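Local coordinates for protein putative gamma-glutamylcyclotransferase PH0828 (Pyrococcus horikoshii, PDB 1V30) that is a putative gamma-glutamylcyclotransferase, probably an acyltransferase acting on gamma-glutamyl groups, at residues Ser7-Lys18 / Lys58-Phe69. Numbering follows the deposited sequence.
Sequences SVRIAVYGTLRK and KVEVYEVDKETF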
loop_
_atom_site.group_PDB
_atom_site.type_symbol
_atom_site.label_atom_id
_atom_site.label_comp_id
_atom_site.label_asym_id
_atom_site.label_seq_id
_atom_site.Cartn_x
_atom_site.Cartn_y
_atom_site.Cartn_z
ATOM N N SER A 7 13.781 13.349 3.874
ATOM C CA SER A 7 12.461 13.110 3.222
ATOM C C SER A 7 12.499 11.837 2.381
ATOM O O SER A 7 13.386 11.660 1.546
ATOM C CB SER A 7 12.090 14.303 2.338
ATOM O OG SER A 7 10.841 14.102 1.700
ATOM N N VAL A 8 11.533 10.954 2.609
ATOM C CA VAL A 8 11.450 9.693 1.880
ATOM C C VAL A 8 10.135 9.595 1.111
ATOM O O VAL A 8 9.076 9.950 1.627
ATOM C CB VAL A 8 11.536 8.481 2.841
ATOM C CG1 VAL A 8 11.525 7.183 2.049
ATOM C CG2 VAL A 8 12.791 8.577 3.693
ATOM N N ARG A 9 10.209 9.110 -0.123
ATOM C CA ARG A 9 9.019 8.951 -0.948
ATOM C C ARG A 9 8.534 7.512 -0.798
ATOM O O ARG A 9 9.312 6.573 -0.985
ATOM C CB ARG A 9 9.354 9.244 -2.415
ATOM C CG ARG A 9 8.145 9.327 -3.332
ATOM C CD ARG A 9 8.546 9.735 -4.748
ATOM N NE ARG A 9 9.183 11.049 -4.781
ATOM C CZ ARG A 9 10.423 11.276 -5.207
ATOM N NH1 ARG A 9 11.179 10.278 -5.647
ATOM N NH2 ARG A 9 10.911 12.509 -5.186
ATOM N N ILE A 10 7.262 7.335 -0.445
ATOM C CA ILE A 10 6.702 5.997 -0.286
ATOM C C ILE A 10 5.445 5.810 -1.131
ATOM O O ILE A 10 4.746 6.781 -1.444
ATOM C CB ILE A 10 6.350 5.686 1.197
ATOM C CG1 ILE A 10 5.245 6.622 1.691
ATOM C CG2 ILE A 10 7.596 5.829 2.072
ATOM C CD1 ILE A 10 4.790 6.336 3.110
ATOM N N ALA A 11 5.172 4.563 -1.503
ATOM C CA ALA A 11 4.003 4.212 -2.303
ATOM C C ALA A 11 3.244 3.161 -1.506
ATOM O O ALA A 11 3.736 2.044 -1.300
ATOM C CB ALA A 11 4.437 3.647 -3.646
ATOM N N VAL A 12 2.048 3.523 -1.048
ATOM C CA VAL A 12 1.241 2.619 -0.242
ATOM C C VAL A 12 -0.020 2.155 -0.959
ATOM O O VAL A 12 -0.727 2.945 -1.595
ATOM C CB VAL A 12 0.895 3.268 1.124
ATOM C CG1 VAL A 12 2.189 3.552 1.889
ATOM C CG2 VAL A 12 0.104 4.563 0.927
ATOM N N TYR A 13 -0.285 0.857 -0.863
ATOM C CA TYR A 13 -1.421 0.234 -1.529
ATOM C C TYR A 13 -2.486 -0.298 -0.586
ATOM O O TYR A 13 -3.575 -0.656 -1.030
ATOM C CB TYR A 13 -0.926 -0.942 -2.372
ATOM C CG TYR A 13 -0.157 -1.969 -1.556
ATOM C CD1 TYR A 13 1.232 -1.893 -1.426
ATOM C CD2 TYR A 13 -0.821 -3.011 -0.897
ATOM C CE1 TYR A 13 1.940 -2.838 -0.663
ATOM C CE2 TYR A 13 -0.122 -3.954 -0.132
ATOM C CZ TYR A 13 1.255 -3.863 -0.025
ATOM O OH TYR A 13 1.935 -4.830 0.684
ATOM N N GLY A 14 -2.183 -0.354 0.703
ATOM C CA GLY A 14 -3.145 -0.925 1.623
ATOM C C GLY A 14 -3.423 -0.215 2.923
ATOM O O GLY A 14 -4.064 0.834 2.950
ATOM N N THR A 15 -2.930 -0.803 4.004
ATOM C CA THR A 15 -3.146 -0.317 5.358
ATOM C C THR A 15 -2.840 1.154 5.631
ATOM O O THR A 15 -3.486 1.778 6.482
ATOM C CB THR A 15 -2.366 -1.218 6.332
ATOM O OG1 THR A 15 -2.577 -2.587 5.958
ATOM C CG2 THR A 15 -2.845 -1.022 7.749
ATOM N N LEU A 16 -1.875 1.709 4.909
ATOM C CA LEU A 16 -1.496 3.106 5.088
ATOM C C LEU A 16 -2.262 4.094 4.195
ATOM O O LEU A 16 -2.137 5.308 4.365
ATOM C CB LEU A 16 0.013 3.269 4.872
ATOM C CG LEU A 16 0.926 2.668 5.951
ATOM C CD1 LEU A 16 2.334 2.519 5.399
ATOM C CD2 LEU A 16 0.915 3.545 7.197
ATOM N N ARG A 17 -3.051 3.589 3.252
ATOM C CA ARG A 17 -3.812 4.481 2.376
ATOM C C ARG A 17 -4.841 5.293 3.158
ATOM O O ARG A 17 -5.268 4.906 4.246
ATOM C CB ARG A 17 -4.517 3.688 1.266
ATOM C CG ARG A 17 -3.595 3.236 0.138
ATOM C CD ARG A 17 -4.384 2.635 -1.019
ATOM N NE ARG A 17 -5.249 3.634 -1.648
ATOM C CZ ARG A 17 -6.129 3.376 -2.611
ATOM N NH1 ARG A 17 -6.279 2.145 -3.078
ATOM N NH2 ARG A 17 -6.870 4.354 -3.108
ATOM N N LYS A 18 -5.222 6.436 2.597
ATOM C CA LYS A 18 -6.204 7.303 3.231
ATOM C C LYS A 18 -7.453 6.521 3.634
ATOM O O LYS A 18 -8.020 5.777 2.829
ATOM C CB LYS A 18 -6.595 8.427 2.271
ATOM C CG LYS A 18 -7.734 9.295 2.769
ATOM C CD LYS A 18 -8.128 10.304 1.716
ATOM C CE LYS A 18 -9.529 10.834 1.964
ATOM N NZ LYS A 18 -9.924 11.777 0.887
ATOM N N LYS A 58 -2.669 -0.229 -7.510
ATOM C CA LYS A 58 -2.946 1.172 -7.230
ATOM C C LYS A 58 -2.289 1.581 -5.917
ATOM O O LYS A 58 -2.431 0.899 -4.895
ATOM C CB LYS A 58 -4.454 1.423 -7.139
ATOM C CG LYS A 58 -4.823 2.896 -7.044
ATOM C CD LYS A 58 -6.299 3.060 -6.738
ATOM C CE LYS A 58 -6.765 4.496 -6.903
ATOM N NZ LYS A 58 -6.993 4.853 -8.331
ATOM N N VAL A 59 -1.569 2.694 -5.953
ATOM C CA VAL A 59 -0.905 3.210 -4.769
ATOM C C VAL A 59 -1.148 4.700 -4.608
ATOM O O VAL A 59 -1.539 5.393 -5.553
ATOM C CB VAL A 59 0.638 3.020 -4.833
ATOM C CG1 VAL A 59 0.989 1.548 -4.833
ATOM C CG2 VAL A 59 1.206 3.726 -6.070
ATOM N N GLU A 60 -0.935 5.168 -3.386
ATOM C CA GLU A 60 -1.005 6.580 -3.051
ATOM C C GLU A 60 0.456 6.882 -2.748
ATOM O O GLU A 60 1.093 6.159 -1.975
ATOM C CB GLU A 60 -1.852 6.808 -1.802
ATOM C CG GLU A 60 -3.344 6.770 -2.061
ATOM C CD GLU A 60 -4.163 6.754 -0.787
ATOM O OE1 GLU A 60 -3.677 7.228 0.259
ATOM O OE2 GLU A 60 -5.309 6.269 -0.844
ATOM N N VAL A 61 0.999 7.926 -3.363
ATOM C CA VAL A 61 2.397 8.275 -3.150
ATOM C C VAL A 61 2.531 9.479 -2.226
ATOM O O VAL A 61 1.878 10.509 -2.428
ATOM C CB VAL A 61 3.099 8.571 -4.491
ATOM C CG1 VAL A 61 4.589 8.800 -4.261
ATOM C CG2 VAL A 61 2.887 7.412 -5.451
ATOM N N TYR A 62 3.381 9.338 -1.212
ATOM C CA TYR A 62 3.608 10.392 -0.231
ATOM C C TYR A 62 5.078 10.702 -0.026
ATOM O O TYR A 62 5.953 9.878 -0.310
ATOM C CB TYR A 62 3.061 9.995 1.143
ATOM C CG TYR A 62 1.573 9.798 1.228
ATOM C CD1 TYR A 62 0.981 8.614 0.794
ATOM C CD2 TYR A 62 0.753 10.803 1.736
ATOM C CE1 TYR A 62 -0.394 8.433 0.864
ATOM C CE2 TYR A 62 -0.622 10.635 1.809
ATOM C CZ TYR A 62 -1.189 9.450 1.372
ATOM O OH TYR A 62 -2.550 9.281 1.429
ATOM N N GLU A 63 5.334 11.903 0.478
ATOM C CA GLU A 63 6.679 12.331 0.829
ATOM C C GLU A 63 6.588 12.418 2.347
ATOM O O GLU A 63 5.724 13.121 2.876
ATOM C CB GLU A 63 7.007 13.719 0.269
ATOM C CG GLU A 63 7.141 13.807 -1.240
ATOM C CD GLU A 63 7.763 15.123 -1.681
ATOM O OE1 GLU A 63 7.737 15.425 -2.892
ATOM O OE2 GLU A 63 8.282 15.855 -0.814
ATOM N N VAL A 64 7.452 11.690 3.048
ATOM C CA VAL A 64 7.448 11.698 4.507
ATOM C C VAL A 64 8.850 12.015 5.014
ATOM O O VAL A 64 9.832 11.735 4.329
ATOM C CB VAL A 64 7.022 10.321 5.077
ATOM C CG1 VAL A 64 5.670 9.923 4.518
ATOM C CG2 VAL A 64 8.067 9.264 4.742
ATOM N N ASP A 65 8.952 12.608 6.201
ATOM C CA ASP A 65 10.273 12.909 6.738
ATOM C C ASP A 65 10.896 11.639 7.306
ATOM O O ASP A 65 10.223 10.615 7.451
ATOM C CB ASP A 65 10.219 14.013 7.806
ATOM C CG ASP A 65 9.256 13.707 8.930
ATOM O OD1 ASP A 65 9.255 12.565 9.433
ATOM O OD2 ASP A 65 8.510 14.626 9.332
ATOM N N LYS A 66 12.185 11.708 7.613
ATOM C CA LYS A 66 12.924 10.568 8.136
ATOM C C LYS A 66 12.309 9.958 9.392
ATOM O O LYS A 66 12.148 8.739 9.484
ATOM C CB LYS A 66 14.370 10.980 8.421
ATOM C CG LYS A 66 15.278 9.843 8.867
ATOM C CD LYS A 66 16.720 10.320 8.978
ATOM C CE LYS A 66 17.654 9.201 9.411
ATOM N NZ LYS A 66 19.074 9.652 9.430
ATOM N N GLU A 67 11.961 10.805 10.353
ATOM C CA GLU A 67 11.381 10.341 11.606
ATOM C C GLU A 67 10.087 9.570 11.360
ATOM O O GLU A 67 9.870 8.508 11.942
ATOM C CB GLU A 67 11.128 11.535 12.530
ATOM C CG GLU A 67 11.237 11.219 14.016
ATOM C CD GLU A 67 9.931 10.756 14.622
ATOM O OE1 GLU A 67 8.964 11.545 14.606
ATOM O OE2 GLU A 67 9.873 9.611 15.121
ATOM N N THR A 68 9.236 10.099 10.488
ATOM C CA THR A 68 7.972 9.443 10.174
ATOM C C THR A 68 8.215 8.085 9.520
ATOM O O THR A 68 7.595 7.090 9.896
ATOM C CB THR A 68 7.114 10.312 9.235
ATOM O OG1 THR A 68 6.783 11.541 9.895
ATOM C CG2 THR A 68 5.832 9.587 8.856
ATOM N N PHE A 69 9.120 8.038 8.547
ATOM C CA PHE A 69 9.417 6.777 7.878
ATOM C C PHE A 69 9.931 5.732 8.865
ATOM O O PHE A 69 9.503 4.579 8.833
ATOM C CB PHE A 69 10.459 6.964 6.776
ATOM C CG PHE A 69 10.798 5.688 6.062
ATOM C CD1 PHE A 69 9.967 5.193 5.063
ATOM C CD2 PHE A 69 11.910 4.943 6.438
ATOM C CE1 PHE A 69 10.236 3.971 4.452
ATOM C CE2 PHE A 69 12.189 3.720 5.832
ATOM C CZ PHE A 69 11.349 3.234 4.838
HETATM O O HOH W 1 13.658 14.151 7.233
HETATM O O HOH W 2 -4.594 -0.135 -3.445
HETATM O O HOH W 3 -7.516 5.650 0.257
#
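E60 OE2 lies at the edge of the R17 guanidinium, 3° out of its plane, in a salt bridge with R17 NE at 2.8 Å. The two planes stand 87° apart, and NE arrives from above the carboxylate plane. The Y62 ring carries E60 OE1 at its edge, in plane, while I10 CG2 lies at the F69 ring edge, 3.9 Å from F69 CD1.

E60 and Y62 belong to strand 58-64, antiparallel to 8-12 (short axes at 156°); in this gamma-glutamylcyclotransferase-family fold it lies between 8-12 and 30-37, and R9 and A11 carry the backbone pairing on to F94 of strand 93-98. Paired backbone bonds at V8–V64, I10–Y62 and V12–E60 establish the register. On the face of I10 and V12, V12 CG2 approaches Y62 CE1 at 3.9 Å, and I10 CD1 packs on V64 CG1. On the other face, A11 CB abuts V59 CB at 4.0 Å.

In residues 13-16, substrate-binding by similarity, Y13 N and L16 N donate to the sulfonate of a buffer molecule, probably from the crystallisation liquor; bonds from G14 N and T15 N are weak. R17 NH1 also forms a salt bridge with D111. E60, extended beyond CG, ties the chain after this loop to the sheet: K18 N gives E60 OE1 a 2.9 Å bond on its syn lone pair, and Y62 OH meets E60 OE1 on the anti side at 2.6 Å.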